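PDB 5HOE: hydrolase from Rhizobium meliloti, which probably hydrolyses ester bonds, acting as a carbohydrate acetylesterase of the GDSL/SGNH hydrolase family that assembles as an octamer. Local coordinates for residues 67-79 and 105-117. Residues are numbered along the deposited sequence; the frame is centred on the assembly and turned at random.
Sequences LSARTTSLDDPND and LGTNDTKSYFHRT. With PO4 (phosphate ion), chain E.
T71 and N108 bring together an irregular segment, 67-79, and a loop with a 3-10 turn at 108-110, their CA atoms 5.3 Å apart. The D109 carboxylate receives T72 through both oxygens on their syn lone pairs: backbone N to OD1 at 2.9 Å, hydroxyl OG1 to OD2 at 2.6 Å. T72 OG1 can join its own backbone N in this grip because chi1 of 65° sets it between N and the carbonyl carbon. R116 NH1 forms a salt bridge with D109 OD2, while NH1 and NH2 both hold S73 OG, which lies in the guanidinium plane. L74 CG sits 3.4 Å above the R116 guanidinium, over its centre, and L74 CD1 makes a CH-pi contact over one face of F114, 3.8 Å from the ring centroid. Y113 OH donates to D76 OD2 (2.8 Å), the carboxylate nearly perpendicular to the ring; a water links D76 OD2 with A69 O and K111 NZ. N108 ND2 splits its hydrogens between R70 O and phosphate O1, which A69 N also binds. H209 NE2 and S25 N also bind the phosphate; S25 N, A69 N and N108 ND2 are consistent with the SGNH oxyanion hole, beside a possible S25-H209-D206 triad. The two loops follow parallel strands 60-66 and 100-104, which flank strand 17-23; L105 and R70 pack on its F22, and D109 and R116 on I121 of helix 118-133.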
ATOM      1  N   LEU A  67     -20.549   3.448  18.155  1.00 14.48           N
ATOM      2  CA  LEU A  67     -20.706   3.513  16.709  1.00 14.30           C
ATOM      3  C   LEU A  67     -21.381   2.246  16.214  1.00 15.05           C
ATOM      4  O   LEU A  67     -20.847   1.143  16.378  1.00 14.37           O
ATOM      5  CB  LEU A  67     -19.350   3.711  16.027  1.00 14.23           C
ATOM      6  CG  LEU A  67     -19.359   3.684  14.504  1.00 13.58           C
ATOM      7  CD1 LEU A  67     -20.179   4.847  13.948  1.00 15.54           C
ATOM      8  CD2 LEU A  67     -17.918   3.737  13.984  1.00 15.27           C
ATOM      9  N   SER A  68     -22.565   2.395  15.624  1.00 14.78           N
ATOM     10  CA  SER A  68     -23.258   1.238  15.072  1.00 13.74           C
ATOM     11  C   SER A  68     -22.365   0.490  14.091  1.00 14.84           C
ATOM     12  O   SER A  68     -21.627   1.099  13.312  1.00 15.31           O
ATOM     13  CB  SER A  68     -24.529   1.703  14.369  1.00 16.93           C
ATOM     14  OG  SER A  68     -25.423   2.264  15.320  1.00 18.89           O
ATOM     15  N   ALA A  69     -22.436  -0.840  14.142  1.00 13.73           N
ATOM     16  CA  ALA A  69     -21.709  -1.769  13.265  1.00 14.62           C
ATOM     17  C   ALA A  69     -20.209  -1.866  13.552  1.00 14.30           C
ATOM     18  O   ALA A  69     -19.484  -2.600  12.836  1.00 14.29           O
ATOM     19  CB  ALA A  69     -21.970  -1.515  11.775  1.00 15.35           C
ATOM     20  N   ARG A  70     -19.722  -1.216  14.603  1.00 12.46           N
ATOM     21  CA  ARG A  70     -18.295  -1.255  14.931  1.00 11.47           C
ATOM     22  C   ARG A  70     -17.841  -2.641  15.363  1.00 11.33           C
ATOM     23  O   ARG A  70     -18.521  -3.333  16.139  1.00 12.63           O
ATOM     24  CB  ARG A  70     -17.979  -0.251  16.051  1.00 14.22           C
ATOM     25  CG  ARG A  70     -16.521  -0.268  16.521  1.00 14.82           C
ATOM     26  CD  ARG A  70     -16.290   0.769  17.577  1.00 12.78           C
ATOM     27  NE  ARG A  70     -15.932   2.054  17.018  1.00 14.10           N
ATOM     28  CZ  ARG A  70     -16.183   3.232  17.587  1.00 12.68           C
ATOM     29  NH1 ARG A  70     -16.890   3.351  18.709  1.00 13.43           N
ATOM     30  NH2 ARG A  70     -15.723   4.318  17.013  1.00 13.25           N
ATOM     31  N   THR A  71     -16.671  -3.037  14.856  1.00 11.88           N
ATOM     32  CA  THR A  71     -15.993  -4.286  15.206  1.00 11.41           C
ATOM     33  C   THR A  71     -14.827  -4.013  16.171  1.00 11.93           C
ATOM     34  O   THR A  71     -14.371  -2.878  16.335  1.00 13.36           O
ATOM     35  CB  THR A  71     -15.408  -4.932  13.955  1.00 12.23           C
ATOM     36  OG1 THR A  71     -14.304  -4.141  13.467  1.00 14.34           O
ATOM     37  CG2 THR A  71     -16.463  -5.115  12.871  1.00 14.80           C
ATOM     38  N   THR A  72     -14.264  -5.081  16.741  1.00 13.19           N
ATOM     39  CA  THR A  72     -13.060  -4.895  17.558  1.00 13.03           C
ATOM     40  C   THR A  72     -11.878  -4.393  16.705  1.00 14.57           C
ATOM     41  O   THR A  72     -11.256  -3.356  17.002  1.00 14.36           O
ATOM     42  CB  THR A  72     -12.661  -6.189  18.299  1.00 13.92           C
ATOM     43  OG1 THR A  72     -12.275  -7.210  17.373  1.00 15.22           O
ATOM     44  CG2 THR A  72     -13.754  -6.693  19.228  1.00 14.78           C
ATOM     45  N   SER A  73     -11.555  -5.128  15.625  1.00 15.25           N
ATOM     46  CA  SER A  73     -10.306  -4.910  14.905  1.00 14.07           C
ATOM     47  C   SER A  73     -10.396  -5.327  13.452  1.00 15.31           C
ATOM     48  O   SER A  73      -9.369  -5.679  12.846  1.00 17.04           O
ATOM     49  CB  SER A  73      -9.167  -5.683  15.561  1.00 15.26           C
ATOM     50  OG  SER A  73      -9.455  -7.073  15.640  1.00 17.33           O
ATOM     51  N   LEU A  74     -11.590  -5.289  12.875  1.00 15.41           N
ATOM     52  CA  LEU A  74     -11.810  -5.742  11.508  1.00 15.54           C
ATOM     53  C   LEU A  74     -12.221  -4.582  10.614  1.00 16.96           C
ATOM     54  O   LEU A  74     -13.048  -3.753  11.000  1.00 18.25           O
ATOM     55  CB  LEU A  74     -12.931  -6.780  11.464  1.00 17.07           C
ATOM     56  CG  LEU A  74     -12.656  -8.134  12.095  1.00 21.65           C
ATOM     57  CD1 LEU A  74     -13.981  -8.805  12.391  1.00 20.92           C
ATOM     58  CD2 LEU A  74     -11.846  -8.978  11.120  1.00 25.30           C
ATOM     59  N   ASP A  75     -11.695  -4.563   9.391  1.00 17.40           N
ATOM     60  CA  ASP A  75     -12.181  -3.633   8.376  1.00 17.37           C
ATOM     61  C   ASP A  75     -13.446  -4.203   7.730  1.00 18.69           C
ATOM     62  O   ASP A  75     -13.431  -5.315   7.200  1.00 21.49           O
ATOM     63  CB  ASP A  75     -11.128  -3.406   7.297  1.00 21.62           C
ATOM     64  CG  ASP A  75      -9.899  -2.674   7.801  1.00 24.41           C
ATOM     65  OD1 ASP A  75      -9.978  -1.905   8.780  1.00 21.00           O
ATOM     66  OD2 ASP A  75      -8.828  -2.863   7.194  1.00 30.38           O
ATOM     67  N   ASP A  76     -14.539  -3.458   7.795  1.00 17.21           N
ATOM     68  CA  ASP A  76     -15.780  -3.885   7.149  1.00 17.76           C
ATOM     69  C   ASP A  76     -15.718  -3.576   5.650  1.00 18.57           C
ATOM     70  O   ASP A  76     -15.304  -2.476   5.252  1.00 19.45           O
ATOM     71  CB  ASP A  76     -16.972  -3.164   7.787  1.00 18.62           C
ATOM     72  CG  ASP A  76     -18.327  -3.720   7.355  1.00 18.56           C
ATOM     73  OD1 ASP A  76     -18.735  -3.528   6.192  1.00 20.54           O
ATOM     74  OD2 ASP A  76     -19.026  -4.304   8.211  1.00 20.08           O
ATOM     75  N   PRO A  77     -16.145  -4.513   4.797  1.00 20.33           N
ATOM     76  CA  PRO A  77     -15.967  -4.314   3.351  1.00 21.04           C
ATOM     77  C   PRO A  77     -16.747  -3.153   2.792  1.00 20.25           C
ATOM     78  O   PRO A  77     -16.360  -2.611   1.758  1.00 22.99           O
ATOM     79  CB  PRO A  77     -16.422  -5.648   2.735  1.00 22.93           C
ATOM     80  CG  PRO A  77     -17.223  -6.319   3.755  1.00 22.93           C
ATOM     81  CD  PRO A  77     -16.745  -5.822   5.106  1.00 22.01           C
ATOM     82  N   ASN A  78     -17.821  -2.736   3.451  1.00 18.91           N
ATOM     83  CA  ASN A  78     -18.726  -1.757   2.888  1.00 20.80           C
ATOM     84  C   ASN A  78     -18.651  -0.412   3.595  1.00 21.98           C
ATOM     85  O   ASN A  78     -19.322   0.531   3.167  1.00 24.24           O
ATOM     86  CB  ASN A  78     -20.166  -2.286   2.925  1.00 20.31           C
ATOM     87  CG  ASN A  78     -20.413  -3.428   1.941  1.00 19.13           C
ATOM     88  OD1 ASN A  78     -19.495  -3.984   1.320  1.00 18.98           O
ATOM     89  ND2 ASN A  78     -21.666  -3.785   1.808  1.00 17.99           N
ATOM     90  N   ASP A  79     -17.849  -0.283   4.654  1.00 19.55           N
ATOM     91  CA  ASP A  79     -17.843   0.956   5.430  1.00 19.63           C
ATOM     92  C   ASP A  79     -16.497   1.094   6.122  1.00 18.87           C
ATOM     93  O   ASP A  79     -16.165   0.294   7.005  1.00 19.47           O
ATOM     94  CB  ASP A  79     -18.993   0.908   6.437  1.00 18.33           C
ATOM     95  CG  ASP A  79     -19.214   2.210   7.157  1.00 20.22           C
ATOM     96  OD1 ASP A  79     -18.262   2.997   7.296  1.00 18.11           O
ATOM     97  OD2 ASP A  79     -20.366   2.429   7.610  1.00 21.94           O
ATOM     98  N   LEU A 105     -17.654  -4.631  22.901  1.00 13.47           N
ATOM     99  CA  LEU A 105     -17.602  -4.890  21.464  1.00 13.14           C
ATOM    100  C   LEU A 105     -17.456  -6.388  21.266  1.00 13.49           C
ATOM    101  O   LEU A 105     -17.068  -7.117  22.184  1.00 14.59           O
ATOM    102  CB  LEU A 105     -16.388  -4.191  20.834  1.00 14.44           C
ATOM    103  CG  LEU A 105     -16.459  -2.686  20.668  1.00 13.67           C
ATOM    104  CD1 LEU A 105     -15.116  -2.062  20.253  1.00 13.43           C
ATOM    105  CD2 LEU A 105     -17.563  -2.345  19.694  1.00 12.67           C
ATOM    106  N   GLY A 106     -17.693  -6.827  20.028  1.00 13.86           N
ATOM    107  CA  GLY A 106     -17.483  -8.200  19.633  1.00 14.08           C
ATOM    108  C   GLY A 106     -18.659  -8.783  18.873  1.00 12.73           C
ATOM    109  O   GLY A 106     -18.497  -9.690  18.040  1.00 14.04           O
ATOM    110  N   THR A 107     -19.855  -8.265  19.148  1.00 14.03           N
ATOM    111  CA  THR A 107     -21.035  -8.776  18.460  1.00 13.98           C
ATOM    112  C   THR A 107     -20.880  -8.673  16.945  1.00 13.97           C
ATOM    113  O   THR A 107     -21.211  -9.613  16.211  1.00 14.32           O
ATOM    114  CB  THR A 107     -22.280  -8.030  18.914  1.00 14.64           C
ATOM    115  OG1 THR A 107     -22.433  -8.163  20.330  1.00 16.07           O
ATOM    116  CG2 THR A 107     -23.519  -8.577  18.198  1.00 18.21           C
ATOM    117  N   ASN A 108     -20.340  -7.553  16.452  1.00 12.43           N
ATOM    118  CA  ASN A 108     -20.283  -7.396  15.001  1.00 11.65           C
ATOM    119  C   ASN A 108     -19.203  -8.255  14.371  1.00 12.34           C
ATOM    120  O   ASN A 108     -19.332  -8.625  13.198  1.00 14.49           O
ATOM    121  CB  ASN A 108     -20.172  -5.926  14.625  1.00 12.48           C
ATOM    122  CG  ASN A 108     -21.423  -5.189  14.967  1.00 13.00           C
ATOM    123  OD1 ASN A 108     -22.527  -5.673  14.660  1.00 16.47           O
ATOM    124  ND2 ASN A 108     -21.294  -4.048  15.623  1.00 13.34           N
ATOM    125  N   ASP A 109     -18.181  -8.632  15.134  1.00 13.28           N
ATOM    126  CA  ASP A 109     -17.191  -9.554  14.608  1.00 12.23           C
ATOM    127  C   ASP A 109     -17.778 -10.933  14.288  1.00 12.66           C
ATOM    128  O   ASP A 109     -17.134 -11.712  13.561  1.00 14.04           O
ATOM    129  CB  ASP A 109     -16.095  -9.782  15.640  1.00 13.42           C
ATOM    130  CG  ASP A 109     -15.311  -8.525  16.023  1.00 14.33           C
ATOM    131  OD1 ASP A 109     -15.898  -7.444  16.303  1.00 15.00           O
ATOM    132  OD2 ASP A 109     -14.077  -8.674  16.138  1.00 17.68           O
ATOM    133  N   THR A 110     -18.951 -11.272  14.839  1.00 14.11           N
ATOM    134  CA  THR A 110     -19.591 -12.560  14.587  1.00 14.52           C
ATOM    135  C   THR A 110     -20.375 -12.600  13.279  1.00 14.71           C
ATOM    136  O   THR A 110     -20.932 -13.656  12.955  1.00 14.36           O
ATOM    137  CB  THR A 110     -20.537 -12.966  15.733  1.00 14.79           C
ATOM    138  OG1 THR A 110     -21.773 -12.225  15.671  1.00 14.77           O
ATOM    139  CG2 THR A 110     -19.865 -12.811  17.124  1.00 17.19           C
ATOM    140  N   LYS A 111     -20.431 -11.505  12.521  1.00 13.55           N
ATOM    141  CA  LYS A 111     -21.166 -11.509  11.264  1.00 13.27           C
ATOM    142  C   LYS A 111     -20.590 -12.531  10.289  1.00 14.95           C
ATOM    143  O   LYS A 111     -19.389 -12.835  10.292  1.00 15.26           O
ATOM    144  CB  LYS A 111     -21.151 -10.114  10.645  1.00 14.56           C
ATOM    145  CG  LYS A 111     -22.021  -9.078  11.394  1.00 14.27           C
ATOM    146  CD  LYS A 111     -21.937  -7.715  10.731  1.00 13.31           C
ATOM    147  CE  LYS A 111     -22.799  -6.672  11.430  1.00 16.13           C
ATOM    148  NZ  LYS A 111     -22.689  -5.354  10.764  1.00 19.22           N
ATOM    149  N   SER A 112     -21.488 -13.065   9.454  1.00 15.78           N
ATOM    150  CA  SER A 112     -21.161 -14.176   8.566  1.00 16.48           C
ATOM    151  C   SER A 112     -19.953 -13.860   7.679  1.00 17.35           C
ATOM    152  O   SER A 112     -19.039 -14.680   7.537  1.00 21.29           O
ATOM    153  CB  SER A 112     -22.384 -14.497   7.717  1.00 17.22           C
ATOM    154  OG  SER A 112     -22.757 -13.362   6.932  1.00 18.50           O
ATOM    155  N   TYR A 113     -19.923 -12.676   7.075  1.00 15.62           N
ATOM    156  CA  TYR A 113     -18.893 -12.352   6.088  1.00 15.96           C
ATOM    157  C   TYR A 113     -17.521 -12.047   6.697  1.00 16.72           C
ATOM    158  O   TYR A 113     -16.568 -11.873   5.935  1.00 18.80           O
ATOM    159  CB  TYR A 113     -19.367 -11.195   5.214  1.00 16.38           C
ATOM    160  CG  TYR A 113     -19.781  -9.930   5.939  1.00 16.73           C
ATOM    161  CD1 TYR A 113     -18.830  -9.024   6.382  1.00 17.02           C
ATOM    162  CD2 TYR A 113     -21.116  -9.614   6.139  1.00 17.98           C
ATOM    163  CE1 TYR A 113     -19.196  -7.843   7.030  1.00 17.85           C
ATOM    164  CE2 TYR A 113     -21.489  -8.440   6.769  1.00 18.35           C
ATOM    165  CZ  TYR A 113     -20.529  -7.556   7.212  1.00 16.16           C
ATOM    166  OH  TYR A 113     -20.909  -6.388   7.841  1.00 18.41           O
ATOM    167  N   PHE A 114     -17.369 -12.016   8.026  1.00 14.90           N
ATOM    168  CA  PHE A 114     -16.027 -11.853   8.593  1.00 15.22           C
ATOM    169  C   PHE A 114     -15.311 -13.182   8.866  1.00 18.05           C
ATOM    170  O   PHE A 114     -14.077 -13.200   8.953  1.00 18.55           O
ATOM    171  CB  PHE A 114     -16.075 -11.070   9.908  1.00 14.81           C
ATOM    172  CG  PHE A 114     -16.365  -9.588   9.755  1.00 15.13           C
ATOM    173  CD1 PHE A 114     -15.617  -8.791   8.902  1.00 14.74           C
ATOM    174  CD2 PHE A 114     -17.361  -8.988  10.528  1.00 15.06           C
ATOM    175  CE1 PHE A 114     -15.880  -7.440   8.807  1.00 15.15           C
ATOM    176  CE2 PHE A 114     -17.629  -7.636  10.437  1.00 15.59           C
ATOM    177  CZ  PHE A 114     -16.899  -6.853   9.594  1.00 15.87           C
ATOM    178  N   HIS A 115     -16.041 -14.285   9.032  1.00 17.70           N
ATOM    179  CA  HIS A 115     -15.422 -15.611   9.186  1.00 18.38           C
ATOM    180  C   HIS A 115     -14.369 -15.632  10.294  1.00 18.28           C
ATOM    181  O   HIS A 115     -13.280 -16.196  10.144  1.00 20.79           O
ATOM    182  CB  HIS A 115     -14.846 -16.097   7.855  1.00 21.25           C
ATOM    183  CG  HIS A 115     -15.863 -16.150   6.762  1.00 24.83           C
ATOM    184  ND1 HIS A 115     -16.770 -17.181   6.645  1.00 27.35           N
ATOM    185  CD2 HIS A 115     -16.155 -15.273   5.774  1.00 28.00           C
ATOM    186  CE1 HIS A 115     -17.562 -16.949   5.612  1.00 30.28           C
ATOM    187  NE2 HIS A 115     -17.204 -15.802   5.063  1.00 30.38           N
ATOM    188  N   ARG A 116     -14.701 -15.029  11.431  1.00 17.10           N
ATOM    189  CA  ARG A 116     -13.785 -14.961  12.564  1.00 17.58           C
ATOM    190  C   ARG A 116     -14.162 -16.036  13.581  1.00 17.78           C
ATOM    191  O   ARG A 116     -15.343 -16.304  13.803  1.00 20.00           O
ATOM    192  CB  ARG A 116     -13.843 -13.567  13.220  1.00 21.43           C
ATOM    193  CG  ARG A 116     -12.736 -13.272  14.199  1.00 27.25           C
ATOM    194  CD  ARG A 116     -12.595 -11.756  14.475  1.00 29.64           C
ATOM    195  NE  ARG A 116     -11.402 -11.162  13.852  1.00 29.65           N
ATOM    196  CZ  ARG A 116     -10.834 -10.030  14.270  1.00 29.83           C
ATOM    197  NH1 ARG A 116     -11.366  -9.374  15.301  1.00 28.82           N
ATOM    198  NH2 ARG A 116      -9.750  -9.543  13.665  1.00 29.73           N
ATOM    199  N   THR A 117     -13.151 -16.650  14.200  1.00 16.51           N
ATOM    200  CA  THR A 117     -13.390 -17.585  15.290  1.00 16.41           C
ATOM    201  C   THR A 117     -13.607 -16.806  16.584  1.00 15.53           C
ATOM    202  O   THR A 117     -13.159 -15.667  16.710  1.00 15.27           O
ATOM    203  CB  THR A 117     -12.164 -18.474  15.513  1.00 18.73           C
ATOM    204  OG1 THR A 117     -11.067 -17.661  15.958  1.00 18.25           O
ATOM    205  CG2 THR A 117     -11.767 -19.237  14.247  1.00 19.44           C
TER
HETATM  206  P   PO4 E 301     -24.909  -3.303  15.396  1.00 30.84           P
HETATM  207  O1  PO4 E 301     -23.735  -2.615  16.031  1.00 20.59           O
HETATM  208  O2  PO4 E 301     -25.199  -4.580  16.140  1.00 63.45           O
HETATM  209  O3  PO4 E 301     -26.163  -2.486  15.207  1.00 23.18           O
HETATM  210  O4  PO4 E 301     -24.637  -3.593  13.956  1.00 26.60           O
HETATM  211  O   HOH W   1     -20.021  -4.582  11.009  1.00 15.65           O
HETATM  212  O   HOH W   2     -19.074  -5.237  17.986  1.00 13.84           O
HETATM  213  O   HOH W   3      -7.014  -7.645  13.753  1.00 33.29           O